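Local coordinates for protein cysteine hydrolase (Vibrio cholerae, PDB 6V98) that serves as a type VI secretion system effector, probably a cysteine hydrolase of the papain-like (clan CA) type that attacks rival bacterial cells, at residues F122-K133 / F155-L165. Residues are numbered along the deposited sequence; the frame is centred on the assembly and turned at random.
Sequences FFSEADSWLRGK and FVIDLADAMGL
W129 reaches from helix 123-133 onto the flank of helix 155-162, a knob set in the hole formed by F155, D158, L159 and A162. A chi1 of -171° places CG opposite the backbone N and swings the indole across to the second helix, where it lies against the partner backbone: L159 CA stands 3.9 Å from the centroid of the six-membered ring, nearly on its normal, a CH-pi contact. L159 CD1 lies over the rim of that same face, 3.5 Å from W129 CE3, while K133 CG sits over the rim of the opposite one. A162 suits the pyrrole side because its methyl is small enough to let the indole come close, with A162 CB 3.6 Å from W129 NE1.

Toward the other end of the hole the W129 and F155 rings meet obliquely, their planes at 41°. F155 also receives K133 CB at its edge, and L130 CD2 approaches the same ring obliquely, 3.4 Å from F155 CZ. L130 and L159 continue this apolar layer toward the central sheet, where L159 touches V47 and L130 touches Y60.

Because the helices run roughly antiparallel (141° between their directions), the start of 122-133 meets the end of 155-165. Here M163, unbranched and flexible, bends its thioether onto A126, whose small methyl leaves room for SD at 3.6 Å from A126 CB. The same sulfur makes an oblique Met-aromatic contact with F122, the N-cap residue, whose CE2 lies 3.8 Å from L165 CD2. G164 readily accepts the positive phi of the Schellman motif that brings L165 round to F122.

No hydrogen bond or salt bridge spans the two segments, so their pairing rests on shape, dispersion and burial of apolar surface.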
loop_
_atom_site.group_PDB
_atom_site.type_symbol
_atom_site.label_atom_id
_atom_site.label_comp_id
_atom_site.label_asym_id
_atom_site.label_seq_id
_atom_site.Cartn_x
_atom_site.Cartn_y
_atom_site.Cartn_z
ATOM N N PHE A 122 -2.452 -7.464 -13.484
ATOM C CA PHE A 122 -3.621 -6.975 -12.766
ATOM C C PHE A 122 -3.755 -5.458 -12.717
ATOM O O PHE A 122 -4.596 -4.957 -11.969
ATOM C CB PHE A 122 -3.619 -7.515 -11.330
ATOM C CG PHE A 122 -2.314 -7.343 -10.624
ATOM C CD1 PHE A 122 -1.793 -6.075 -10.385
ATOM C CD2 PHE A 122 -1.600 -8.442 -10.196
ATOM C CE1 PHE A 122 -0.575 -5.911 -9.751
ATOM C CE2 PHE A 122 -0.377 -8.281 -9.553
ATOM C CZ PHE A 122 0.127 -7.016 -9.322
ATOM N N PHE A 123 -2.944 -4.713 -13.481
ATOM C CA PHE A 123 -2.925 -3.264 -13.295
ATOM C C PHE A 123 -4.312 -2.649 -13.461
ATOM O O PHE A 123 -4.761 -1.882 -12.602
ATOM C CB PHE A 123 -1.939 -2.591 -14.248
ATOM C CG PHE A 123 -1.907 -1.094 -14.090
ATOM C CD1 PHE A 123 -1.063 -0.497 -13.161
ATOM C CD2 PHE A 123 -2.750 -0.287 -14.834
ATOM C CE1 PHE A 123 -1.046 0.882 -12.999
ATOM C CE2 PHE A 123 -2.736 1.087 -14.671
ATOM C CZ PHE A 123 -1.885 1.668 -13.754
ATOM N N SER A 124 -4.991 -2.930 -14.576
ATOM C CA SER A 124 -6.276 -2.265 -14.798
ATOM C C SER A 124 -7.313 -2.715 -13.776
ATOM O O SER A 124 -8.136 -1.909 -13.321
ATOM C CB SER A 124 -6.777 -2.511 -16.224
ATOM O OG SER A 124 -7.175 -3.854 -16.411
ATOM N N GLU A 125 -7.277 -3.989 -13.382
ATOM C CA GLU A 125 -8.220 -4.467 -12.374
ATOM C C GLU A 125 -7.952 -3.838 -11.013
ATOM O O GLU A 125 -8.892 -3.502 -10.280
ATOM C CB GLU A 125 -8.150 -5.982 -12.273
ATOM C CG GLU A 125 -8.656 -6.715 -13.513
ATOM C CD GLU A 125 -7.594 -6.922 -14.576
ATOM O OE1 GLU A 125 -7.916 -7.566 -15.598
ATOM O OE2 GLU A 125 -6.449 -6.442 -14.397
ATOM N N ALA A 126 -6.677 -3.706 -10.640
ATOM C CA ALA A 126 -6.350 -3.081 -9.361
ATOM C C ALA A 126 -6.729 -1.608 -9.361
ATOM O O ALA A 126 -7.285 -1.098 -8.376
ATOM C CB ALA A 126 -4.858 -3.241 -9.064
ATOM N N ASP A 127 -6.412 -0.906 -10.450
ATOM C CA ASP A 127 -6.773 0.505 -10.554
ATOM C C ASP A 127 -8.280 0.686 -10.471
ATOM O O ASP A 127 -8.774 1.582 -9.771
ATOM C CB ASP A 127 -6.229 1.082 -11.860
ATOM C CG ASP A 127 -6.287 2.588 -11.894
ATOM O OD1 ASP A 127 -5.567 3.215 -11.093
ATOM O OD2 ASP A 127 -7.050 3.136 -12.718
ATOM N N SER A 128 -9.027 -0.174 -11.157
ATOM C CA SER A 128 -10.486 -0.110 -11.095
ATOM C C SER A 128 -11.011 -0.394 -9.688
ATOM O O SER A 128 -11.955 0.262 -9.222
ATOM C CB SER A 128 -11.082 -1.098 -12.101
ATOM O OG SER A 128 -12.502 -1.037 -12.060
ATOM N N TRP A 129 -10.427 -1.378 -9.000
ATOM C CA TRP A 129 -10.876 -1.718 -7.648
ATOM C C TRP A 129 -10.624 -0.566 -6.679
ATOM O O TRP A 129 -11.505 -0.202 -5.887
ATOM C CB TRP A 129 -10.171 -2.999 -7.189
ATOM C CG TRP A 129 -10.639 -3.654 -5.904
ATOM C CD1 TRP A 129 -11.479 -4.721 -5.792
ATOM C CD2 TRP A 129 -10.228 -3.325 -4.572
ATOM N NE1 TRP A 129 -11.629 -5.071 -4.475
ATOM C CE2 TRP A 129 -10.877 -4.225 -3.702
ATOM C CE3 TRP A 129 -9.389 -2.346 -4.031
ATOM C CZ2 TRP A 129 -10.710 -4.181 -2.320
ATOM C CZ3 TRP A 129 -9.213 -2.305 -2.655
ATOM C CH2 TRP A 129 -9.869 -3.216 -1.814
ATOM N N LEU A 130 -9.432 0.033 -6.747
ATOM C CA LEU A 130 -9.089 1.153 -5.873
ATOM C C LEU A 130 -9.969 2.369 -6.148
ATOM O O LEU A 130 -10.465 3.007 -5.210
ATOM C CB LEU A 130 -7.606 1.488 -6.049
ATOM C CG LEU A 130 -6.729 0.367 -5.487
ATOM C CD1 LEU A 130 -5.323 0.418 -6.119
ATOM C CD2 LEU A 130 -6.655 0.448 -3.967
ATOM N N ARG A 131 -10.185 2.706 -7.422
ATOM C CA ARG A 131 -11.094 3.806 -7.735
ATOM C C ARG A 131 -12.513 3.483 -7.275
ATOM O O ARG A 131 -13.243 4.370 -6.818
ATOM C CB ARG A 131 -11.078 4.104 -9.231
ATOM C CG ARG A 131 -9.778 4.723 -9.751
ATOM C CD ARG A 131 -9.936 5.226 -11.184
ATOM N NE ARG A 131 -9.862 4.152 -12.179
ATOM C CZ ARG A 131 -10.917 3.534 -12.707
ATOM N NH1 ARG A 131 -12.146 3.874 -12.342
ATOM N NH2 ARG A 131 -10.742 2.571 -13.607
ATOM N N GLY A 132 -12.913 2.217 -7.381
ATOM C CA GLY A 132 -14.233 1.819 -6.910
ATOM C C GLY A 132 -14.385 1.968 -5.407
ATOM O O GLY A 132 -15.414 2.441 -4.922
ATOM N N LYS A 133 -13.355 1.589 -4.651
ATOM C CA LYS A 133 -13.416 1.771 -3.210
ATOM C C LYS A 133 -13.400 3.252 -2.850
ATOM O O LYS A 133 -14.097 3.682 -1.920
ATOM C CB LYS A 133 -12.259 1.032 -2.543
ATOM C CG LYS A 133 -12.371 -0.478 -2.559
ATOM C CD LYS A 133 -13.735 -0.949 -2.070
ATOM C CE LYS A 133 -13.737 -2.437 -1.765
ATOM N NZ LYS A 133 -15.109 -3.010 -1.874
ATOM N N PHE A 155 -7.517 -3.051 4.153
ATOM C CA PHE A 155 -7.737 -2.497 2.816
ATOM C C PHE A 155 -6.792 -3.134 1.799
ATOM O O PHE A 155 -7.209 -3.589 0.726
ATOM C CB PHE A 155 -7.514 -0.981 2.871
ATOM C CG PHE A 155 -7.645 -0.270 1.550
ATOM C CD1 PHE A 155 -8.865 -0.227 0.889
ATOM C CD2 PHE A 155 -6.573 0.427 1.012
ATOM C CE1 PHE A 155 -9.015 0.459 -0.307
ATOM C CE2 PHE A 155 -6.703 1.125 -0.188
ATOM C CZ PHE A 155 -7.931 1.144 -0.851
ATOM N N VAL A 156 -5.498 -3.148 2.126
ATOM C CA VAL A 156 -4.492 -3.660 1.195
ATOM C C VAL A 156 -4.598 -5.177 1.063
ATOM O O VAL A 156 -4.436 -5.737 -0.034
ATOM C CB VAL A 156 -3.088 -3.220 1.661
ATOM C CG1 VAL A 156 -2.009 -3.743 0.711
ATOM C CG2 VAL A 156 -3.007 -1.698 1.727
ATOM N N ILE A 157 -4.866 -5.871 2.173
ATOM C CA ILE A 157 -5.043 -7.320 2.098
ATOM C C ILE A 157 -6.212 -7.646 1.194
ATOM O O ILE A 157 -6.131 -8.544 0.344
ATOM C CB ILE A 157 -5.253 -7.924 3.498
ATOM C CG1 ILE A 157 -4.036 -7.660 4.388
ATOM C CG2 ILE A 157 -5.557 -9.440 3.373
ATOM C CD1 ILE A 157 -4.300 -7.917 5.849
ATOM N N ASP A 158 -7.320 -6.914 1.360
ATOM C CA ASP A 158 -8.505 -7.144 0.543
ATOM C C ASP A 158 -8.215 -6.899 -0.932
ATOM O O ASP A 158 -8.711 -7.631 -1.797
ATOM C CB ASP A 158 -9.657 -6.252 1.023
ATOM C CG ASP A 158 -10.222 -6.686 2.386
ATOM O OD1 ASP A 158 -9.844 -7.760 2.903
ATOM O OD2 ASP A 158 -11.037 -5.935 2.945
ATOM N N LEU A 159 -7.396 -5.888 -1.242
ATOM C CA LEU A 159 -6.997 -5.664 -2.632
ATOM C C LEU A 159 -6.214 -6.852 -3.172
ATOM O O LEU A 159 -6.475 -7.341 -4.279
ATOM C CB LEU A 159 -6.149 -4.391 -2.744
ATOM C CG LEU A 159 -5.492 -4.123 -4.103
ATOM C CD1 LEU A 159 -6.510 -3.896 -5.198
ATOM C CD2 LEU A 159 -4.555 -2.933 -3.984
ATOM N N ALA A 160 -5.213 -7.303 -2.416
ATOM C CA ALA A 160 -4.374 -8.396 -2.893
ATOM C C ALA A 160 -5.192 -9.666 -3.040
ATOM O O ALA A 160 -5.067 -10.381 -4.044
ATOM C CB ALA A 160 -3.194 -8.602 -1.942
ATOM N N ASP A 161 -6.078 -9.932 -2.073
ATOM C CA ASP A 161 -7.014 -11.049 -2.200
ATOM C C ASP A 161 -7.828 -10.928 -3.483
ATOM O O ASP A 161 -8.002 -11.906 -4.222
ATOM C CB ASP A 161 -7.956 -11.094 -0.990
ATOM C CG ASP A 161 -7.541 -12.128 0.060
ATOM O OD1 ASP A 161 -7.533 -13.343 -0.250
ATOM O OD2 ASP A 161 -7.238 -11.720 1.201
ATOM N N ALA A 162 -8.342 -9.723 -3.757
ATOM C CA ALA A 162 -9.194 -9.512 -4.921
ATOM C C ALA A 162 -8.424 -9.699 -6.222
ATOM O O ALA A 162 -9.021 -10.066 -7.241
ATOM C CB ALA A 162 -9.828 -8.117 -4.867
ATOM N N MET A 163 -7.112 -9.473 -6.210
ATOM C CA MET A 163 -6.317 -9.651 -7.416
ATOM C C MET A 163 -5.959 -11.114 -7.661
ATOM O O MET A 163 -5.301 -11.413 -8.664
ATOM C CB MET A 163 -5.032 -8.811 -7.345
ATOM C CG MET A 163 -5.225 -7.288 -7.251
ATOM S SD MET A 163 -6.164 -6.559 -8.619
ATOM C CE MET A 163 -7.755 -6.385 -7.802
ATOM N N GLY A 164 -6.358 -12.016 -6.765
ATOM C CA GLY A 164 -5.946 -13.404 -6.854
ATOM C C GLY A 164 -4.531 -13.677 -6.396
ATOM O O GLY A 164 -3.954 -14.705 -6.775
ATOM N N LEU A 165 -3.957 -12.806 -5.576
ATOM C CA LEU A 165 -2.559 -12.926 -5.184
ATOM C C LEU A 165 -2.354 -13.735 -3.908
ATOM O O LEU A 165 -1.205 -13.936 -3.499
ATOM C CB LEU A 165 -1.945 -11.536 -5.026
ATOM C CG LEU A 165 -1.951 -10.668 -6.287
ATOM C CD1 LEU A 165 -1.447 -9.260 -5.961
ATOM C CD2 LEU A 165 -1.114 -11.307 -7.397
#